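Side-chain contact in alginate lyase, family PL7 (Zobellia galactanivorans, PDB 3ZPY), which cleaves alginate, probably by beta-elimination at its uronic acid linkages, as the catalytic domain of a family PL7 polysaccharide lyase: residues F121-G126 / G220-S225. Sequence-based numbering, arbitrary orientation.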
loop_
_atom_site.group_PDB
_atom_site.type_symbol
_atom_site.label_atom_id
_atom_site.label_comp_id
_atom_site.label_asym_id
_atom_site.label_seq_id
_atom_site.Cartn_x
_atom_site.Cartn_y
_atom_site.Cartn_z
ATOM N N PHE A 121 2.834 2.342 2.034
ATOM C CA PHE A 121 1.570 3.118 1.900
ATOM C C PHE A 121 1.230 3.375 0.392
ATOM O O PHE A 121 0.295 4.145 0.116
ATOM C CB PHE A 121 1.598 4.387 2.750
ATOM C CG PHE A 121 2.748 5.333 2.443
ATOM C CD1 PHE A 121 2.671 6.288 1.438
ATOM C CD2 PHE A 121 3.899 5.366 3.257
ATOM C CE1 PHE A 121 3.696 7.181 1.200
ATOM C CE2 PHE A 121 4.941 6.208 2.999
ATOM C CZ PHE A 121 4.853 7.148 1.950
ATOM N N GLY A 122 2.020 2.840 -0.578
ATOM C CA GLY A 122 1.548 2.852 -1.960
ATOM C C GLY A 122 2.485 1.947 -2.740
ATOM O O GLY A 122 3.654 1.777 -2.365
ATOM N N GLN A 123 1.947 1.361 -3.802
ATOM C CA GLN A 123 2.685 0.394 -4.605
ATOM C C GLN A 123 2.295 0.427 -6.063
ATOM O O GLN A 123 1.158 0.793 -6.378
ATOM C CB GLN A 123 2.437 -1.065 -4.202
ATOM C CG GLN A 123 2.588 -1.501 -2.755
ATOM C CD GLN A 123 1.894 -2.879 -2.641
ATOM O OE1 GLN A 123 0.980 -3.034 -1.822
ATOM N NE2 GLN A 123 2.244 -3.794 -3.475
ATOM N N ILE A 124 3.245 -0.061 -6.923
ATOM C CA ILE A 124 2.872 -0.648 -8.166
ATOM C C ILE A 124 3.213 -2.148 -8.088
ATOM O O ILE A 124 4.343 -2.518 -7.721
ATOM C CB ILE A 124 3.675 -0.039 -9.379
ATOM C CG1 ILE A 124 3.378 1.470 -9.458
ATOM C CG2 ILE A 124 3.320 -0.742 -10.722
ATOM C CD1 ILE A 124 4.391 2.252 -10.289
ATOM N N HIS A 125 2.227 -2.977 -8.446
ATOM C CA HIS A 125 2.445 -4.409 -8.503
ATOM C C HIS A 125 2.433 -4.883 -9.927
ATOM O O HIS A 125 1.537 -4.498 -10.700
ATOM C CB HIS A 125 1.419 -5.132 -7.593
ATOM C CG HIS A 125 1.778 -6.575 -7.366
ATOM N ND1 HIS A 125 2.697 -6.993 -6.426
ATOM C CD2 HIS A 125 1.406 -7.698 -8.036
ATOM C CE1 HIS A 125 2.825 -8.324 -6.485
ATOM N NE2 HIS A 125 2.043 -8.761 -7.478
ATOM N N GLY A 126 3.354 -5.814 -10.263
ATOM C CA GLY A 126 3.399 -6.348 -11.614
ATOM C C GLY A 126 3.119 -7.837 -11.651
ATOM O O GLY A 126 2.629 -8.404 -10.680
ATOM N N GLY A 220 -2.746 2.015 0.557
ATOM C CA GLY A 220 -3.344 1.580 1.828
ATOM C C GLY A 220 -2.201 1.414 2.849
ATOM O O GLY A 220 -1.230 2.227 2.933
ATOM N N ASN A 221 -2.294 0.258 3.550
ATOM C CA ASN A 221 -1.318 -0.083 4.595
ATOM C C ASN A 221 -0.911 -1.551 4.456
ATOM O O ASN A 221 -1.629 -2.441 4.898
ATOM C CB ASN A 221 -1.931 0.171 5.980
ATOM C CG ASN A 221 -0.970 0.015 7.089
ATOM O OD1 ASN A 221 0.201 -0.379 6.862
ATOM N ND2 ASN A 221 -1.433 0.271 8.299
ATOM N N TYR A 222 0.286 -1.726 3.907
ATOM C CA TYR A 222 0.902 -3.072 3.740
ATOM C C TYR A 222 2.031 -3.070 4.704
ATOM O O TYR A 222 3.048 -2.449 4.482
ATOM C CB TYR A 222 1.343 -3.201 2.251
ATOM C CG TYR A 222 1.960 -4.523 1.830
ATOM C CD1 TYR A 222 1.729 -5.711 2.517
ATOM C CD2 TYR A 222 2.693 -4.530 0.645
ATOM C CE1 TYR A 222 2.314 -6.887 2.074
ATOM C CE2 TYR A 222 3.258 -5.652 0.207
ATOM C CZ TYR A 222 3.040 -6.856 0.898
ATOM O OH TYR A 222 3.564 -8.131 0.457
ATOM N N LEU A 223 1.924 -3.841 5.794
ATOM C CA LEU A 223 3.075 -3.859 6.761
ATOM C C LEU A 223 4.230 -4.527 6.129
ATOM O O LEU A 223 4.070 -5.349 5.192
ATOM C CB LEU A 223 2.701 -4.578 8.073
ATOM C CG LEU A 223 1.515 -3.996 8.845
ATOM C CD1 LEU A 223 1.405 -4.669 10.217
ATOM C CD2 LEU A 223 1.588 -2.485 8.976
ATOM N N GLN A 224 5.416 -4.194 6.624
ATOM C CA GLN A 224 6.691 -4.758 6.179
ATOM C C GLN A 224 7.529 -5.335 7.300
ATOM O O GLN A 224 7.351 -4.917 8.428
ATOM C CB GLN A 224 7.484 -3.827 5.236
ATOM C CG GLN A 224 6.775 -3.539 3.950
ATOM C CD GLN A 224 6.919 -4.726 2.971
ATOM O OE1 GLN A 224 8.028 -5.096 2.655
ATOM N NE2 GLN A 224 5.826 -5.361 2.576
ATOM N N SER A 225 8.396 -6.291 6.975
ATOM C CA SER A 225 9.310 -6.853 7.973
ATOM C C SER A 225 8.648 -7.483 9.184
ATOM O O SER A 225 9.220 -7.493 10.309
ATOM C CB SER A 225 10.390 -5.772 8.381
ATOM O OG SER A 225 11.125 -5.319 7.306
#
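The carbonyl oxygen of Gly220 receives a CA-H...O contact from Phe121: Gly220 O lies 3.1 Å from Phe121 CA, with an angle of 154° at the hydrogen, and Phe121 CB packs beside this oxygen at 3.6 Å. It is a worked example of two antiparallel neighbours meeting where both chains turn a corner, through one CA-H...O contact. Phe121 and Gly122 together face Val142 as a classic beta bulge. A chi1 of 58° places Phe121 CG between its backbone N and carbonyl carbon, and the ring leads from there away from Gly220 into the sandwich core, edge-to-face with Phe144 and against Trp101, Val103 and Val105 of the other sheet.

Beyond the bend, Gln123 and Tyr222 cross at about a right angle. The extended Gln123 chain brings its CD to 3.8 Å from Tyr222 CD2, the amide and ring planes tilted by 30°. One face of the phenol ring carries Gln224 NE2, 3.5 Å above its centre; this nitrogen also makes a weak hydrogen bond to Leu223 O. Arg76 adds a cation-pi contact to the tyrosine.

Both segments belong to the jelly-roll beta-sandwich of PL7 lyases, and 121-126 carries the family's Gln-Ile-His motif, which in relatives lines the alginate-binding groove on the concave sheet.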